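Local coordinates for DUF5751 domain-containing protein (Sulfolobus tokodaii, PDB 2RBG) that is of unknown function but folds as a compact α/β domain with a parallel sheet between layers of helices, and is found here as a two-chain assembly, at residues Asn73-Asp76 against Ile77-Asn81; Thr51-Arg54 against Glu55-Glu59. All blocks are in the same frame, centred on the assembly; numbering follows the deposited sequence.

Both contacts are local, each made along one continuous run of chain, and both are surface contacts with a single buried residue among those that touch. They lie on opposite sides of the chain's centre, with their own centres about 26 Å apart, and share no helix. In interaction 1, a loop turns into helix 75-82 and its first backbone groups bond directly to each other. Interaction 2 spans the break between helices 46-52 and 54-59, where two waters link the pieces. Their apolar surroundings differ too: F78 turns inward to F41, W70 and helix 99-107, whereas I53, A56 and L57 face phenylalanines of helix 17-31.

Interaction 1 of 2, residues Asn73-Asp76 against Ile77-Asn81; sequences NEVD and IFLKN
V75 and L79 stand one helical turn apart and run side by side in the same direction, V75 CG1 lying 3.9 Å from L79 CD1. V75 holds CG1 anti to the backbone N (chi1 -180°), which brings that methyl forward along the helix toward the leucine. A looser apolar contact runs from the same CG1 to the F78 ring, where CD2 is 4.4 Å away. The ring presents its edge to V75 O, which lies near the ring plane. Its other neighbours are in the core: F41 meets it edge-to-face, W70 at an intermediate tilt, and I105 of helix 99-107 touches both F78 and V75.

The polar contacts belong mainly to the backbone. E74 is the N-cap residue, and its carbonyl oxygen takes two donors: I77 N at 2.9 Å, from above the carbonyl plane, and F78 N at 3.3 Å, longer but in that plane and much straighter. F78 N thereby opens the i to i+4 pattern, which L79 N to V75 O and K80 N to D76 O continue at 3.0 Å each. The carboxylate of D76 folds back over its own following peptide: with chi1 at 59°, OD1 sits 2.8 Å from I77 N, but an N-H angle of only 115° makes this bond weak. OD1 also rests against I77 CG1.

Charged ends look outside the turn, E74 OE1 accepting from K71 N and K80 NZ pairing with E83. The whole is a helix N-terminus, the opening turn of helix 75-82, which lies in the connection from strand 64-70 at one sheet edge to strand 89-94 in a doubly wound, Rossmann-like parallel α/β fold.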
# COMPACT_ATOMS: atom_id res chain seq x y z
N ASN A 73 -1.77 -6.74 -25.75
CA ASN A 73 -2.74 -6.61 -26.84
C ASN A 73 -3.90 -7.60 -26.70
O ASN A 73 -4.84 -7.57 -27.49
CB ASN A 73 -2.04 -6.82 -28.18
CG ASN A 73 -1.47 -8.22 -28.34
OD1 ASN A 73 -2.22 -9.20 -28.42
ND2 ASN A 73 -0.15 -8.32 -28.39
N GLU A 74 -3.83 -8.48 -25.70
CA GLU A 74 -4.88 -9.47 -25.48
C GLU A 74 -5.77 -9.14 -24.29
O GLU A 74 -6.57 -9.96 -23.85
CB GLU A 74 -4.25 -10.85 -25.28
CG GLU A 74 -3.38 -11.32 -26.44
CD GLU A 74 -2.77 -12.68 -26.19
OE1 GLU A 74 -2.22 -12.90 -25.09
OE2 GLU A 74 -2.82 -13.54 -27.10
N VAL A 75 -5.64 -7.92 -23.77
CA VAL A 75 -6.45 -7.51 -22.64
C VAL A 75 -7.94 -7.65 -22.95
O VAL A 75 -8.74 -7.94 -22.06
CB VAL A 75 -6.16 -6.05 -22.23
CG1 VAL A 75 -7.02 -5.66 -21.03
CG2 VAL A 75 -4.69 -5.89 -21.89
N ASP A 76 -8.31 -7.46 -24.21
CA ASP A 76 -9.72 -7.59 -24.57
C ASP A 76 -10.25 -9.01 -24.36
O ASP A 76 -11.42 -9.19 -24.01
CB ASP A 76 -9.97 -7.10 -26.00
CG ASP A 76 -9.17 -7.86 -27.05
OD1 ASP A 76 -8.28 -8.66 -26.71
OD2 ASP A 76 -9.45 -7.64 -28.25
N ILE A 77 -9.40 -10.02 -24.57
CA ILE A 77 -9.82 -11.40 -24.37
C ILE A 77 -10.00 -11.63 -22.87
O ILE A 77 -10.96 -12.28 -22.44
CB ILE A 77 -8.77 -12.40 -24.92
CG1 ILE A 77 -8.55 -12.16 -26.41
CG2 ILE A 77 -9.25 -13.83 -24.68
CD1 ILE A 77 -7.39 -12.96 -26.99
N PHE A 78 -9.08 -11.10 -22.09
CA PHE A 78 -9.16 -11.22 -20.64
C PHE A 78 -10.48 -10.65 -20.12
O PHE A 78 -11.19 -11.30 -19.36
CB PHE A 78 -8.00 -10.47 -19.98
CG PHE A 78 -8.29 -10.05 -18.56
CD1 PHE A 78 -8.38 -11.00 -17.55
CD2 PHE A 78 -8.52 -8.72 -18.26
CE1 PHE A 78 -8.71 -10.62 -16.25
CE2 PHE A 78 -8.86 -8.33 -16.97
CZ PHE A 78 -8.95 -9.28 -15.96
N LEU A 79 -10.80 -9.44 -20.55
CA LEU A 79 -12.03 -8.79 -20.12
C LEU A 79 -13.28 -9.54 -20.56
O LEU A 79 -14.26 -9.61 -19.82
CB LEU A 79 -12.06 -7.34 -20.62
CG LEU A 79 -11.06 -6.42 -19.91
CD1 LEU A 79 -10.91 -5.12 -20.67
CD2 LEU A 79 -11.54 -6.17 -18.49
N LYS A 80 -13.25 -10.11 -21.76
CA LYS A 80 -14.40 -10.86 -22.25
C LYS A 80 -14.58 -12.14 -21.42
O LYS A 80 -15.68 -12.45 -20.98
CB LYS A 80 -14.23 -11.23 -23.73
CG LYS A 80 -15.41 -12.01 -24.31
CD LYS A 80 -16.71 -11.22 -24.20
CE LYS A 80 -17.90 -12.03 -24.69
NZ LYS A 80 -19.17 -11.25 -24.62
N ASN A 81 -13.48 -12.87 -21.22
CA ASN A 81 -13.53 -14.10 -20.44
C ASN A 81 -13.97 -13.83 -19.01
O ASN A 81 -14.57 -14.69 -18.37
CB ASN A 81 -12.15 -14.77 -20.43
CG ASN A 81 -11.79 -15.38 -21.78
OD1 ASN A 81 -12.53 -15.26 -22.75
ND2 ASN A 81 -10.63 -16.04 -21.83

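Interaction 2 of 2, residues Thr51-Arg54 against Glu55-Glu59; sequences TLIR and EALLE
I53 and L57 pack at a slant, the isoleucine's CG1-CD1 arm lying across the branched end of the leucine. CG1 of I53 is 3.9 Å from L57 CG, and I53 CD1 reaches L57 CD2 at the same distance. The isoleucine arm takes the less common position between backbone N and carbonyl carbon (chi1 66°), then runs extended, and this is what lays it against the leucine. L57 for its part keeps CG anti to its carbonyl carbon (chi1 -58°), so that CG comes within 3.3 Å of I53 O while both methyls meet the isoleucine. A56 CB touches the same carbonyl oxygen, and beyond them F21 covers I53 and A56 while F25 covers L57, both on helix 17-31. An alanine in place of L57 would probably open a gap beside I53 CD1 and take away a side chain that F25 rests on.

On the outer face R54 and E55 both hold CG anti to the backbone N, but R54 bends at chi3 and E55 already at chi2. R54 NE stands 5.6 Å from E55 OE1, where any attraction would probably be modest.

I53 leaves helical geometry after helix 46-52 and is the N-cap of the next, its carbonyl oxygen receiving L57 N at 3.0 Å, almost in line with the C=O bond, beyond the oxygen. L58 N bonds to R54 O at 2.9 Å. Across the break, L52 O gives up its direct helical partner: water 2 donates to it at 2.9 Å and accepts from E55 N at 2.8 Å, and water 1 links it to A56 N. The chemistry implies a hydrated break, in which water satisfies backbone groups on the outer side while the I53-L57 pair closes the inner one with apolar packing.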
# COMPACT_ATOMS: atom_id res chain seq x y z
N THR A 51 8.71 -21.40 -14.00
CA THR A 51 10.05 -21.70 -13.53
C THR A 51 10.48 -20.63 -12.53
O THR A 51 11.02 -20.95 -11.47
CB THR A 51 11.05 -21.75 -14.70
OG1 THR A 51 10.73 -22.86 -15.54
CG2 THR A 51 12.48 -21.88 -14.20
N LEU A 52 10.23 -19.37 -12.86
CA LEU A 52 10.59 -18.27 -11.98
C LEU A 52 9.85 -18.28 -10.64
O LEU A 52 10.43 -17.98 -9.60
CB LEU A 52 10.33 -16.92 -12.67
CG LEU A 52 11.24 -16.53 -13.83
CD1 LEU A 52 10.77 -15.21 -14.42
CD2 LEU A 52 12.68 -16.40 -13.33
N ILE A 53 8.56 -18.63 -10.67
CA ILE A 53 7.77 -18.63 -9.44
C ILE A 53 7.59 -20.01 -8.82
O ILE A 53 6.74 -20.20 -7.95
CB ILE A 53 6.38 -18.02 -9.68
CG1 ILE A 53 5.56 -18.91 -10.62
CG2 ILE A 53 6.52 -16.62 -10.26
CD1 ILE A 53 4.13 -18.44 -10.81
N ARG A 54 8.40 -20.98 -9.25
CA ARG A 54 8.30 -22.34 -8.73
C ARG A 54 8.25 -22.39 -7.20
O ARG A 54 7.40 -23.08 -6.63
CB ARG A 54 9.49 -23.18 -9.21
CG ARG A 54 9.45 -24.62 -8.73
CD ARG A 54 10.73 -25.37 -9.05
NE ARG A 54 11.91 -24.75 -8.44
CZ ARG A 54 12.82 -24.05 -9.10
NH1 ARG A 54 13.85 -23.52 -8.45
NH2 ARG A 54 12.71 -23.88 -10.41
N GLU A 55 9.15 -21.66 -6.55
CA GLU A 55 9.20 -21.64 -5.09
C GLU A 55 7.91 -21.12 -4.47
O GLU A 55 7.41 -21.68 -3.48
CB GLU A 55 10.38 -20.79 -4.61
CG GLU A 55 10.58 -20.77 -3.11
CD GLU A 55 10.71 -22.17 -2.52
OE1 GLU A 55 11.35 -23.03 -3.15
OE2 GLU A 55 10.17 -22.39 -1.41
N ALA A 56 7.35 -20.07 -5.05
CA ALA A 56 6.11 -19.50 -4.53
C ALA A 56 4.98 -20.51 -4.66
O ALA A 56 4.17 -20.66 -3.75
CB ALA A 56 5.76 -18.22 -5.29
N LEU A 57 4.93 -21.21 -5.79
CA LEU A 57 3.90 -22.21 -6.01
C LEU A 57 4.02 -23.37 -5.02
O LEU A 57 3.02 -23.85 -4.49
CB LEU A 57 3.97 -22.74 -7.44
CG LEU A 57 3.83 -21.68 -8.53
CD1 LEU A 57 3.88 -22.34 -9.90
CD2 LEU A 57 2.51 -20.93 -8.35
N LEU A 58 5.25 -23.81 -4.77
CA LEU A 58 5.50 -24.91 -3.84
C LEU A 58 5.11 -24.54 -2.41
O LEU A 58 4.48 -25.33 -1.71
CB LEU A 58 6.97 -25.32 -3.89
CG LEU A 58 7.43 -26.39 -2.89
CD1 LEU A 58 6.67 -27.68 -3.13
CD2 LEU A 58 8.93 -26.61 -3.03
N GLU A 59 5.50 -23.34 -1.99
CA GLU A 59 5.20 -22.88 -0.64
C GLU A 59 3.71 -22.72 -0.38
O GLU A 59 3.26 -22.77 0.77
CB GLU A 59 5.89 -21.53 -0.39
CG GLU A 59 7.38 -21.61 -0.18
CD GLU A 59 8.01 -20.25 0.04
OE1 GLU A 59 7.31 -19.35 0.55
OE2 GLU A 59 9.20 -20.09 -0.28
O HOH W 1 9.10 -17.92 -6.64
O HOH W 2 11.09 -20.02 -7.63